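Endonuclease III (Geobacillus stearothermophilus, PDB 1ORN) is a [4Fe-4S] DNA glycosylase of base excision repair that probably removes oxidised pyrimidines and nicks the strand through a covalent DNA intermediate. Local coordinates at residues Cys26-Arg31 with Ala49-Val54; Ala39-Ala44 with Arg123-Val128; Asp142-Arg147 with Arg183-Gly188. One frame throughout, in Å; residues are numbered along the deposited sequence.

Interaction 1: residues Cys26-Arg31 with Ala49-Val54; sequences CELVHR and ALVNKV. With nucleotides of chain A.
The carboxamide of Asn52, on helix 48-61, clamps the backbone of the loop 26-31 on both flanks of Leu28. OD1 of Asn52 accepts from Val29 N at 2.8 Å; the bond is nearly straight at the hydrogen (174°), although the donor stands above the carbonyl plane, 37° out of it. On the other flank ND2 of Asn52 donates to Glu27 O at 3.1 Å. With bonds to backbone atoms two residues apart, on Glu27 and Val29, the amide is fixed in its rotation; the first torsion, which sets CG anti to the carbonyl carbon (chi1 -68°), carries it off the helix toward the loop. A water adds a second donor to Asn52 OD1 and bridges it to Val29 O. The tight, buried part lies at Leu28, whose CD2 leans on Val51 CG1 at 3.8 Å. Leu28 also packs on Val40 and Ser43 of helix 33-43, and Val51 on Cys46 and Ile83, which makes this pair part of the core. The other side is looser: Val29 is exposed and lays CB and CG2 against Asn52 OD1, CG2 at 3.6 Å, while the carboxylate of Glu27 turns to Arg189 and Tyr190. The loop is further shaped by His30, whose ND1 donates in its ring plane to Leu28 O at 2.9 Å. On the helix, Leu50 takes no part in gripping the loop; its CD2 comes within 3.7 Å of O3' of DG8 of chain A, so the same two turns also touch the DNA backbone. A side-chain amide that ties the loop between helix 7-20 and helix 33-43 to helix 48-61, over a small leucine-valine core, belongs here to the all-helical HhH-GPD fold of DNA glycosylases.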
loop_
_atom_site.group_PDB
_atom_site.type_symbol
_atom_site.label_atom_id
_atom_site.label_comp_id
_atom_site.label_asym_id
_atom_site.label_seq_id
_atom_site.Cartn_x
_atom_site.Cartn_y
_atom_site.Cartn_z
ATOM N N CYS C 26 6.568 -0.893 -6.522
ATOM C CA CYS C 26 5.663 0.173 -6.107
ATOM C C CYS C 26 5.388 0.965 -7.380
ATOM O O CYS C 26 6.322 1.410 -8.049
ATOM C CB CYS C 26 6.329 1.075 -5.067
ATOM S SG CYS C 26 5.367 2.560 -4.663
ATOM N N GLU C 27 4.116 1.140 -7.723
ATOM C CA GLU C 27 3.776 1.862 -8.943
ATOM C C GLU C 27 3.530 3.363 -8.788
ATOM O O GLU C 27 3.155 4.030 -9.753
ATOM C CB GLU C 27 2.572 1.201 -9.622
ATOM C CG GLU C 27 2.791 -0.279 -9.920
ATOM C CD GLU C 27 1.865 -0.816 -11.001
ATOM O OE1 GLU C 27 2.102 -0.518 -12.191
ATOM O OE2 GLU C 27 0.901 -1.535 -10.664
ATOM N N LEU C 28 3.739 3.901 -7.589
ATOM C CA LEU C 28 3.543 5.334 -7.372
ATOM C C LEU C 28 4.805 6.085 -7.774
ATOM O O LEU C 28 5.897 5.783 -7.291
ATOM C CB LEU C 28 3.225 5.619 -5.901
ATOM C CG LEU C 28 1.882 5.113 -5.374
ATOM C CD1 LEU C 28 1.824 5.375 -3.875
ATOM C CD2 LEU C 28 0.726 5.809 -6.086
ATOM N N VAL C 29 4.651 7.063 -8.659
ATOM C CA VAL C 29 5.784 7.849 -9.135
ATOM C C VAL C 29 6.252 8.850 -8.082
ATOM O O VAL C 29 5.460 9.641 -7.569
ATOM C CB VAL C 29 5.414 8.599 -10.439
ATOM C CG1 VAL C 29 6.581 9.455 -10.910
ATOM C CG2 VAL C 29 5.020 7.586 -11.517
ATOM N N HIS C 30 7.541 8.800 -7.762
ATOM C CA HIS C 30 8.136 9.699 -6.774
ATOM C C HIS C 30 9.645 9.796 -6.981
ATOM O O HIS C 30 10.269 8.859 -7.482
ATOM C CB HIS C 30 7.876 9.182 -5.359
ATOM C CG HIS C 30 8.541 7.873 -5.064
ATOM N ND1 HIS C 30 8.094 6.677 -5.582
ATOM C CD2 HIS C 30 9.629 7.575 -4.315
ATOM C CE1 HIS C 30 8.877 5.698 -5.163
ATOM N NE2 HIS C 30 9.817 6.217 -4.392
ATOM N N ARG C 31 10.229 10.916 -6.567
ATOM C CA ARG C 31 11.666 11.136 -6.712
ATOM C C ARG C 31 12.421 11.171 -5.381
ATOM O O ARG C 31 13.652 11.090 -5.354
ATOM C CB ARG C 31 11.908 12.435 -7.486
ATOM C CG ARG C 31 11.479 12.354 -8.942
ATOM C CD ARG C 31 11.339 13.736 -9.564
ATOM N NE ARG C 31 10.231 14.480 -8.968
ATOM C CZ ARG C 31 9.857 15.699 -9.345
ATOM N NH1 ARG C 31 10.502 16.323 -10.324
ATOM N NH2 ARG C 31 8.830 16.292 -8.749
ATOM N N ALA C 49 -3.133 5.066 -10.900
ATOM C CA ALA C 49 -3.223 5.866 -12.113
ATOM C C ALA C 49 -3.645 7.303 -11.822
ATOM O O ALA C 49 -3.029 8.249 -12.315
ATOM C CB ALA C 49 -4.201 5.218 -13.096
ATOM N N LEU C 50 -4.691 7.471 -11.020
ATOM C CA LEU C 50 -5.168 8.810 -10.690
ATOM C C LEU C 50 -4.212 9.559 -9.781
ATOM O O LEU C 50 -4.083 10.778 -9.881
ATOM C CB LEU C 50 -6.549 8.746 -10.033
ATOM C CG LEU C 50 -7.735 9.178 -10.900
ATOM C CD1 LEU C 50 -7.578 10.648 -11.287
ATOM C CD2 LEU C 50 -7.811 8.301 -12.144
ATOM N N VAL C 51 -3.545 8.844 -8.881
ATOM C CA VAL C 51 -2.606 9.509 -7.996
ATOM C C VAL C 51 -1.436 10.040 -8.818
ATOM O O VAL C 51 -1.000 11.171 -8.625
ATOM C CB VAL C 51 -2.057 8.554 -6.914
ATOM C CG1 VAL C 51 -0.926 9.236 -6.155
ATOM C CG2 VAL C 51 -3.178 8.160 -5.954
ATOM N N ASN C 52 -0.931 9.219 -9.734
ATOM C CA ASN C 52 0.201 9.628 -10.567
ATOM C C ASN C 52 -0.143 10.786 -11.505
ATOM O O ASN C 52 0.690 11.657 -11.756
ATOM C CB ASN C 52 0.732 8.444 -11.372
ATOM C CG ASN C 52 1.383 7.395 -10.496
ATOM O OD1 ASN C 52 2.017 7.718 -9.488
ATOM N ND2 ASN C 52 1.253 6.133 -10.887
ATOM N N LYS C 53 -1.366 10.798 -12.018
ATOM C CA LYS C 53 -1.779 11.880 -12.908
ATOM C C LYS C 53 -1.832 13.187 -12.120
ATOM O O LYS C 53 -1.414 14.238 -12.614
ATOM C CB LYS C 53 -3.150 11.583 -13.522
ATOM C CG LYS C 53 -4.321 11.729 -12.564
ATOM N N VAL C 54 -2.338 13.119 -10.890
ATOM C CA VAL C 54 -2.440 14.297 -10.033
ATOM C C VAL C 54 -1.089 14.794 -9.520
ATOM O O VAL C 54 -0.786 15.984 -9.617
ATOM C CB VAL C 54 -3.371 14.026 -8.825
ATOM C CG1 VAL C 54 -3.318 15.186 -7.843
ATOM C CG2 VAL C 54 -4.797 13.824 -9.313
ATOM P P DG A 8 -13.153 13.794 -10.832
ATOM O OP1 DG A 8 -12.094 14.668 -11.396
ATOM O OP2 DG A 8 -14.575 14.046 -11.176
ATOM O "O5'" DG A 8 -12.792 12.290 -11.198
ATOM C "C5'" DG A 8 -11.511 11.769 -10.863
ATOM C "C4'" DG A 8 -11.351 10.371 -11.407
ATOM O "O4'" DG A 8 -11.978 9.403 -10.535
ATOM C "C3'" DG A 8 -11.950 10.157 -12.795
ATOM O "O3'" DG A 8 -11.026 9.421 -13.590
ATOM C "C2'" DG A 8 -13.209 9.350 -12.521
ATOM C "C1'" DG A 8 -12.831 8.554 -11.284
ATOM N N9 DG A 8 -13.949 8.177 -10.422
ATOM C C8 DG A 8 -15.026 8.955 -10.073
ATOM N N7 DG A 8 -15.861 8.346 -9.272
ATOM C C5 DG A 8 -15.303 7.088 -9.085
ATOM C C6 DG A 8 -15.756 5.984 -8.311
ATOM O O6 DG A 8 -16.773 5.895 -7.614
ATOM N N1 DG A 8 -14.884 4.904 -8.402
ATOM C C2 DG A 8 -13.726 4.884 -9.137
ATOM N N2 DG A 8 -13.019 3.745 -9.092
ATOM N N3 DG A 8 -13.292 5.904 -9.862
ATOM C C4 DG A 8 -14.124 6.966 -9.791
HETATM O O HOH W 1 2.579 9.578 -7.504
#

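Interaction 2: residues Ala39-Ala44 with Arg123-Val128; sequences AVVLSA and RKTANV. With nucleotides of chain B.
Val40 wedges its two methyls against Thr125 and Val128 at the start of helix 123-134, the second helix of the helix-hairpin-helix motif. CG1 of Val40 meets Thr125 CG2 at 3.6 Å, the two side chains sliding past each other in opposite directions, and CG2 of Val40 meets Val128 CG1 at 3.7 Å. Val41 adds a more distant methyl to Thr125. Near this apolar patch, the amine of Lys124 lies 3.9 Å from Ser43 OG, brought there by a bend at chi2 (-94°); NZ carries the covalent link of the trapped intermediate. The packing is set by helix segments running roughly antiparallel (148°) with axes 9.6 Å apart. Farther out, a water donates to both Val40 O and Thr125 OG1, joining the helices through a polar bridge. Behind the contact, Asn127 and Arg123 reach Glu165, and the hairpin before the helix holds the sodium ion through Met116, Leu118 and Val121. Thr125 turns its methyl to Val40 and its hydroxyl to the DNA: backbone N of Thr125 donates to OP1 of DT9 of chain B at 2.9 Å, and Thr125 OG1 donates to that same OP1 at 2.7 Å.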
loop_
_atom_site.group_PDB
_atom_site.type_symbol
_atom_site.label_atom_id
_atom_site.label_comp_id
_atom_site.label_asym_id
_atom_site.label_seq_id
_atom_site.Cartn_x
_atom_site.Cartn_y
_atom_site.Cartn_z
ATOM N N ALA C 39 2.387 10.982 -1.818
ATOM C CA ALA C 39 1.735 10.093 -2.769
ATOM C C ALA C 39 0.983 8.930 -2.111
ATOM O O ALA C 39 -0.139 8.608 -2.508
ATOM C CB ALA C 39 2.764 9.554 -3.768
ATOM N N VAL C 40 1.588 8.315 -1.100
ATOM C CA VAL C 40 0.956 7.189 -0.429
ATOM C C VAL C 40 -0.251 7.657 0.381
ATOM O O VAL C 40 -1.261 6.966 0.437
ATOM C CB VAL C 40 1.964 6.444 0.474
ATOM C CG1 VAL C 40 1.285 5.268 1.180
ATOM C CG2 VAL C 40 3.110 5.911 -0.386
ATOM N N VAL C 41 -0.151 8.837 0.981
ATOM C CA VAL C 41 -1.281 9.371 1.751
ATOM C C VAL C 41 -2.463 9.569 0.795
ATOM O O VAL C 41 -3.606 9.226 1.118
ATOM C CB VAL C 41 -0.929 10.727 2.416
ATOM C CG1 VAL C 41 -2.202 11.432 2.908
ATOM C CG2 VAL C 41 0.003 10.482 3.605
ATOM N N LEU C 42 -2.177 10.106 -0.386
ATOM C CA LEU C 42 -3.215 10.340 -1.390
ATOM C C LEU C 42 -3.765 9.020 -1.946
ATOM O O LEU C 42 -4.927 8.948 -2.363
ATOM C CB LEU C 42 -2.657 11.190 -2.548
ATOM C CG LEU C 42 -2.266 12.647 -2.265
ATOM C CD1 LEU C 42 -1.714 13.281 -3.536
ATOM C CD2 LEU C 42 -3.489 13.428 -1.775
ATOM N N SER C 43 -2.924 7.987 -1.940
ATOM C CA SER C 43 -3.257 6.658 -2.454
ATOM C C SER C 43 -4.365 5.903 -1.720
ATOM O O SER C 43 -4.951 4.968 -2.270
ATOM C CB SER C 43 -1.987 5.792 -2.473
ATOM O OG SER C 43 -2.253 4.472 -2.908
ATOM N N ALA C 44 -4.652 6.287 -0.480
ATOM C CA ALA C 44 -5.686 5.591 0.280
ATOM C C ALA C 44 -7.043 5.660 -0.424
ATOM O O ALA C 44 -7.569 6.743 -0.657
ATOM C CB ALA C 44 -5.797 6.186 1.686
ATOM N N ARG C 123 -1.000 2.504 9.742
ATOM C CA ARG C 123 0.017 1.476 9.613
ATOM C C ARG C 123 0.355 1.117 8.156
ATOM O O ARG C 123 1.521 0.925 7.824
ATOM C CB ARG C 123 -0.389 0.226 10.404
ATOM C CG ARG C 123 0.713 -0.824 10.458
ATOM C CD ARG C 123 0.614 -1.705 11.700
ATOM N NE ARG C 123 1.634 -2.746 11.670
ATOM C CZ ARG C 123 2.197 -3.281 12.749
ATOM N NH1 ARG C 123 1.848 -2.875 13.966
ATOM N NH2 ARG C 123 3.109 -4.229 12.610
ATOM N N LYS C 124 -0.648 1.035 7.284
ATOM C CA LYS C 124 -0.371 0.700 5.887
ATOM C C LYS C 124 0.534 1.751 5.242
ATOM O O LYS C 124 1.533 1.417 4.602
ATOM C CB LYS C 124 -1.688 0.579 5.101
ATOM C CG LYS C 124 -1.544 0.321 3.592
ATOM C CD LYS C 124 -1.575 1.618 2.779
ATOM C CE LYS C 124 -1.566 1.324 1.265
ATOM N NZ LYS C 124 -1.606 2.538 0.379
ATOM N N THR C 125 0.180 3.017 5.412
ATOM C CA THR C 125 0.949 4.107 4.825
ATOM C C THR C 125 2.375 4.123 5.353
ATOM O O THR C 125 3.333 4.218 4.577
ATOM C CB THR C 125 0.254 5.448 5.088
ATOM O OG1 THR C 125 -1.025 5.440 4.433
ATOM C CG2 THR C 125 1.073 6.618 4.553
ATOM N N ALA C 126 2.524 4.007 6.668
ATOM C CA ALA C 126 3.853 4.014 7.273
ATOM C C ALA C 126 4.714 2.847 6.775
ATOM O O ALA C 126 5.901 3.020 6.506
ATOM C CB ALA C 126 3.743 3.979 8.798
ATOM N N ASN C 127 4.125 1.663 6.657
ATOM C CA ASN C 127 4.870 0.503 6.170
ATOM C C ASN C 127 5.348 0.676 4.733
ATOM O O ASN C 127 6.466 0.276 4.398
ATOM C CB ASN C 127 4.037 -0.774 6.286
ATOM C CG ASN C 127 4.030 -1.335 7.707
ATOM O OD1 ASN C 127 4.796 -0.889 8.560
ATOM N ND2 ASN C 127 3.176 -2.319 7.957
ATOM N N VAL C 128 4.510 1.244 3.872
ATOM C CA VAL C 128 4.928 1.453 2.487
ATOM C C VAL C 128 6.117 2.397 2.454
ATOM O O VAL C 128 7.114 2.133 1.774
ATOM C CB VAL C 128 3.802 2.057 1.621
ATOM C CG1 VAL C 128 4.363 2.502 0.273
ATOM C CG2 VAL C 128 2.705 1.036 1.421
ATOM P P DT B 9 -3.661 3.593 6.522
ATOM O OP1 DT B 9 -2.293 4.136 6.377
ATOM O OP2 DT B 9 -3.892 2.338 7.281
ATOM O "O5'" DT B 9 -4.578 4.727 7.141
ATOM C "C5'" DT B 9 -4.606 6.007 6.530
ATOM C "C4'" DT B 9 -5.547 6.925 7.268
ATOM O "O4'" DT B 9 -6.919 6.571 6.968
ATOM C "C3'" DT B 9 -5.400 6.892 8.791
ATOM O "O3'" DT B 9 -5.070 8.200 9.259
ATOM C "C2'" DT B 9 -6.762 6.418 9.294
ATOM C "C1'" DT B 9 -7.711 6.731 8.141
ATOM N N1 DT B 9 -8.882 5.827 8.027
ATOM C C2 DT B 9 -10.142 6.386 7.843
ATOM O O2 DT B 9 -10.335 7.585 7.788
ATOM N N3 DT B 9 -11.164 5.475 7.735
ATOM C C4 DT B 9 -11.065 4.097 7.800
ATOM O O4 DT B 9 -12.073 3.400 7.683
ATOM C C5 DT B 9 -9.723 3.585 8.010
ATOM C C7 DT B 9 -9.519 2.109 8.115
ATOM C C6 DT B 9 -8.719 4.466 8.105
ATOM P P DG B 8 -6.288 0.829 -0.146
ATOM O OP1 DG B 8 -6.767 -0.455 0.418
ATOM O OP2 DG B 8 -7.101 1.520 -1.193
ATOM O "O5'" DG B 8 -6.068 1.866 1.039
ATOM C "C5'" DG B 8 -5.609 1.436 2.321
ATOM C "C4'" DG B 8 -5.528 2.629 3.242
ATOM O "O4'" DG B 8 -6.816 3.284 3.300
ATOM C "C3'" DG B 8 -5.110 2.379 4.687
ATOM O "O3'" DG B 8 -4.267 3.475 5.042
ATOM C "C2'" DG B 8 -6.432 2.391 5.444
ATOM C "C1'" DG B 8 -7.279 3.369 4.641
ATOM N N9 DG B 8 -8.710 3.080 4.616
ATOM C C8 DG B 8 -9.314 1.846 4.598
ATOM N N7 DG B 8 -10.617 1.916 4.510
ATOM C C5 DG B 8 -10.889 3.278 4.478
ATOM C C6 DG B 8 -12.132 3.972 4.374
ATOM O O6 DG B 8 -13.269 3.505 4.256
ATOM N N1 DG B 8 -11.950 5.351 4.403
ATOM C C2 DG B 8 -10.734 5.984 4.506
ATOM N N2 DG B 8 -10.765 7.325 4.526
ATOM N N3 DG B 8 -9.570 5.349 4.584
ATOM C C4 DG B 8 -9.723 4.009 4.566
HETATM O O HOH W 2 -2.191 4.883 1.979
#

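Interaction 3: residues Asp142-Arg147 with Arg183-Gly188; sequences DTHVER and RMIFFG. With nucleotides of chain B.
His144 and Gly188 are drawn unusually close: their CA atoms stand 5.0 Å apart where the two helix segments cross almost at right angles (85°), with axes only 8.0 Å apart. With no side chain on Gly188, ND1 of the His144 ring can come within 3.6 Å of the Gly188 carbonyl carbon. Arg147, its chain bent at chi3 (67°), curls back alongside the ring edge. Its NH2 donates to His144 ND1 at 2.9 Å, in the plane of the ring, and also to Cys192 O, while Gly188 O lies at the guanidinium edge. NH1 of Arg147 makes a weak bond to OP1 of DA6 of chain B. The histidine is thus held by the arginine at one ring nitrogen, and by the trapped group of the complex at NE2. Near the start of segment 183-188 the contact is apolar: Val145 CG1 meets Met184 CE at 3.9 Å, the side chains crossing at about a right angle, and Val145 CG2 meets Ile185 CG1 at 3.8 Å. Asp142 is the N-cap of helix 143-152. Its OD1 accepts from Val145 N at 2.9 Å and its OD2 from His144 N, both donors above the carboxylate plane; OD2 also bonds the trapped group. Next to it, Thr143 N donates to OP1 of DG8 of chain B at 2.9 Å, and Thr143 OG1 to OP2 of DA6 of chain B. Phe187, one turn on from Met184, lines the iron-sulfur cluster pocket. The capping aspartate is consistent with the one that follows the hairpin and Gly/Pro-rich loop in the HhH-GPD family.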
loop_
_atom_site.group_PDB
_atom_site.type_symbol
_atom_site.label_atom_id
_atom_site.label_comp_id
_atom_site.label_asym_id
_atom_site.label_seq_id
_atom_site.Cartn_x
_atom_site.Cartn_y
_atom_site.Cartn_z
ATOM N N ASP C 142 -3.014 -3.732 2.447
ATOM C CA ASP C 142 -4.030 -2.903 1.808
ATOM C C ASP C 142 -5.183 -3.805 1.366
ATOM O O ASP C 142 -5.253 -4.972 1.741
ATOM C CB ASP C 142 -3.448 -2.255 0.554
ATOM C CG ASP C 142 -3.300 -3.253 -0.583
ATOM O OD1 ASP C 142 -2.801 -4.374 -0.326
ATOM O OD2 ASP C 142 -3.688 -2.930 -1.728
ATOM N N THR C 143 -6.064 -3.267 0.530
ATOM C CA THR C 143 -7.196 -4.046 0.050
ATOM C C THR C 143 -6.782 -5.315 -0.706
ATOM O O THR C 143 -7.363 -6.385 -0.494
ATOM C CB THR C 143 -8.123 -3.187 -0.852
ATOM O OG1 THR C 143 -9.204 -3.999 -1.320
ATOM C CG2 THR C 143 -7.359 -2.623 -2.047
ATOM N N HIS C 144 -5.774 -5.212 -1.570
ATOM C CA HIS C 144 -5.328 -6.369 -2.355
ATOM C C HIS C 144 -4.683 -7.457 -1.500
ATOM O O HIS C 144 -5.033 -8.635 -1.615
ATOM C CB HIS C 144 -4.343 -5.936 -3.450
ATOM C CG HIS C 144 -4.935 -5.013 -4.475
ATOM N ND1 HIS C 144 -5.958 -5.393 -5.317
ATOM C CD2 HIS C 144 -4.655 -3.723 -4.781
ATOM C CE1 HIS C 144 -6.287 -4.377 -6.096
ATOM N NE2 HIS C 144 -5.512 -3.352 -5.792
ATOM N N VAL C 145 -3.748 -7.069 -0.640
ATOM C CA VAL C 145 -3.082 -8.042 0.208
ATOM C C VAL C 145 -4.094 -8.753 1.093
ATOM O O VAL C 145 -4.060 -9.976 1.220
ATOM C CB VAL C 145 -2.007 -7.380 1.085
ATOM C CG1 VAL C 145 -1.427 -8.401 2.064
ATOM C CG2 VAL C 145 -0.903 -6.810 0.198
ATOM N N GLU C 146 -5.011 -7.993 1.683
ATOM C CA GLU C 146 -6.020 -8.596 2.550
ATOM C C GLU C 146 -6.919 -9.566 1.782
ATOM O O GLU C 146 -7.139 -10.704 2.213
ATOM C CB GLU C 146 -6.886 -7.518 3.200
ATOM C CG GLU C 146 -7.936 -8.092 4.146
ATOM C CD GLU C 146 -8.861 -7.041 4.741
ATOM O OE1 GLU C 146 -9.610 -7.387 5.682
ATOM O OE2 GLU C 146 -8.852 -5.879 4.273
ATOM N N ARG C 147 -7.449 -9.109 0.650
ATOM C CA ARG C 147 -8.328 -9.947 -0.163
ATOM C C ARG C 147 -7.646 -11.239 -0.612
ATOM O O ARG C 147 -8.219 -12.326 -0.507
ATOM C CB ARG C 147 -8.817 -9.174 -1.395
ATOM C CG ARG C 147 -9.840 -9.952 -2.222
ATOM C CD ARG C 147 -10.325 -9.150 -3.420
ATOM N NE ARG C 147 -9.262 -8.926 -4.396
ATOM C CZ ARG C 147 -8.659 -7.758 -4.607
ATOM N NH1 ARG C 147 -9.008 -6.681 -3.912
ATOM N NH2 ARG C 147 -7.694 -7.671 -5.515
ATOM N N ARG C 183 4.592 -8.394 -4.710
ATOM C CA ARG C 183 4.114 -9.503 -5.527
ATOM C C ARG C 183 2.651 -9.806 -5.212
ATOM O O ARG C 183 1.867 -10.112 -6.111
ATOM C CB ARG C 183 4.977 -10.745 -5.295
ATOM C CG ARG C 183 6.395 -10.620 -5.843
ATOM C CD ARG C 183 7.262 -11.784 -5.379
ATOM N NE ARG C 183 8.634 -11.696 -5.877
ATOM C CZ ARG C 183 9.654 -12.391 -5.381
ATOM N NH1 ARG C 183 9.458 -13.228 -4.371
ATOM N NH2 ARG C 183 10.872 -12.244 -5.884
ATOM N N MET C 184 2.280 -9.711 -3.936
ATOM C CA MET C 184 0.901 -9.962 -3.541
ATOM C C MET C 184 -0.029 -8.884 -4.079
ATOM O O MET C 184 -1.147 -9.176 -4.506
ATOM C CB MET C 184 0.774 -10.048 -2.012
ATOM C CG MET C 184 1.334 -11.338 -1.418
ATOM S SD MET C 184 0.942 -11.517 0.349
ATOM C CE MET C 184 -0.811 -11.843 0.249
ATOM N N ILE C 185 0.431 -7.637 -4.067
ATOM C CA ILE C 185 -0.375 -6.535 -4.571
ATOM C C ILE C 185 -0.623 -6.701 -6.067
ATOM O O ILE C 185 -1.730 -6.482 -6.547
ATOM C CB ILE C 185 0.304 -5.174 -4.313
ATOM C CG1 ILE C 185 0.225 -4.842 -2.820
ATOM C CG2 ILE C 185 -0.377 -4.083 -5.135
ATOM C CD1 ILE C 185 0.809 -3.503 -2.459
ATOM N N PHE C 186 0.412 -7.082 -6.800
ATOM C CA PHE C 186 0.262 -7.288 -8.233
ATOM C C PHE C 186 -0.676 -8.459 -8.497
ATOM O O PHE C 186 -1.524 -8.395 -9.381
ATOM C CB PHE C 186 1.624 -7.550 -8.878
ATOM C CG PHE C 186 2.280 -6.310 -9.435
ATOM C CD1 PHE C 186 2.488 -5.191 -8.634
ATOM C CD2 PHE C 186 2.697 -6.267 -10.766
ATOM C CE1 PHE C 186 3.100 -4.046 -9.147
ATOM C CE2 PHE C 186 3.309 -5.129 -11.289
ATOM C CZ PHE C 186 3.512 -4.018 -10.481
ATOM N N PHE C 187 -0.524 -9.524 -7.719
ATOM C CA PHE C 187 -1.367 -10.705 -7.885
ATOM C C PHE C 187 -2.833 -10.307 -7.740
ATOM O O PHE C 187 -3.673 -10.694 -8.543
ATOM C CB PHE C 187 -0.995 -11.762 -6.839
ATOM C CG PHE C 187 -1.719 -13.068 -7.003
ATOM C CD1 PHE C 187 -1.345 -13.967 -7.997
ATOM C CD2 PHE C 187 -2.778 -13.402 -6.161
ATOM C CE1 PHE C 187 -2.017 -15.183 -8.149
ATOM C CE2 PHE C 187 -3.455 -14.611 -6.306
ATOM C CZ PHE C 187 -3.071 -15.503 -7.304
ATOM N N GLY C 188 -3.139 -9.516 -6.716
ATOM C CA GLY C 188 -4.514 -9.091 -6.514
ATOM C C GLY C 188 -4.976 -8.031 -7.503
ATOM O O GLY C 188 -6.127 -8.037 -7.948
ATOM P P DA B 6 -10.350 -3.182 -4.856
ATOM O OP1 DA B 6 -9.493 -4.297 -5.327
ATOM O OP2 DA B 6 -10.782 -3.132 -3.436
ATOM O "O5'" DA B 6 -9.624 -1.814 -5.232
ATOM C "C5'" DA B 6 -9.168 -1.592 -6.568
ATOM C "C4'" DA B 6 -8.625 -0.190 -6.725
ATOM O "O4'" DA B 6 -9.693 0.780 -6.627
ATOM C "C3'" DA B 6 -7.569 0.230 -5.702
ATOM O "O3'" DA B 6 -6.568 0.998 -6.368
ATOM C "C2'" DA B 6 -8.342 1.138 -4.760
ATOM C "C1'" DA B 6 -9.324 1.800 -5.714
ATOM N N9 DA B 6 -10.552 2.310 -5.107
ATOM C C8 DA B 6 -11.309 1.731 -4.118
ATOM N N7 DA B 6 -12.382 2.413 -3.808
ATOM C C5 DA B 6 -12.328 3.519 -4.644
ATOM C C6 DA B 6 -13.184 4.624 -4.811
ATOM N N6 DA B 6 -14.317 4.799 -4.120
ATOM N N1 DA B 6 -12.836 5.553 -5.727
ATOM C C2 DA B 6 -11.707 5.375 -6.423
ATOM N N3 DA B 6 -10.825 4.382 -6.359
ATOM C C4 DA B 6 -11.198 3.475 -5.440
ATOM P P DG B 8 -6.288 0.829 -0.146
ATOM O OP1 DG B 8 -6.767 -0.455 0.418
ATOM O OP2 DG B 8 -7.101 1.520 -1.193
ATOM O "O5'" DG B 8 -6.068 1.866 1.039
ATOM C "C5'" DG B 8 -5.609 1.436 2.321
ATOM C "C4'" DG B 8 -5.528 2.629 3.242
ATOM O "O4'" DG B 8 -6.816 3.284 3.300
ATOM C "C3'" DG B 8 -5.110 2.379 4.687
ATOM O "O3'" DG B 8 -4.267 3.475 5.042
ATOM C "C2'" DG B 8 -6.432 2.391 5.444
ATOM C "C1'" DG B 8 -7.279 3.369 4.641
ATOM N N9 DG B 8 -8.710 3.080 4.616
ATOM C C8 DG B 8 -9.314 1.846 4.598
ATOM N N7 DG B 8 -10.617 1.916 4.510
ATOM C C5 DG B 8 -10.889 3.278 4.478
ATOM C C6 DG B 8 -12.132 3.972 4.374
ATOM O O6 DG B 8 -13.269 3.505 4.256
ATOM N N1 DG B 8 -11.950 5.351 4.403
ATOM C C2 DG B 8 -10.734 5.984 4.506
ATOM N N2 DG B 8 -10.765 7.325 4.526
ATOM N N3 DG B 8 -9.570 5.349 4.584
ATOM C C4 DG B 8 -9.723 4.009 4.566
#

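The three contacts run from the loop 26-31 across the hairpin helix to the iron-sulfur side of the chain. Interactions 1 and 2, with centres 12 Å apart, share the core beside helix 33-43, where Leu28 CD1 touches Val40 CG2 at 3.8 Å. Interactions 2 and 3, with centres about 14 Å apart, meet at the active site: Lys124 CE lies 4.1 Å from Asp142 CB, and the covalently linked lysine of helix 123-134 and the aspartate capping helix 143-152 lie side by side at the trapped group. Interactions 1 and 3 are farthest apart, about 18 Å between centres, yet Glu27 OE2 still reaches Phe186 CZ at 3.6 Å. The cluster lies about 7 Å from the Arg147 side chain, the sodium about 8 Å from that of Thr125.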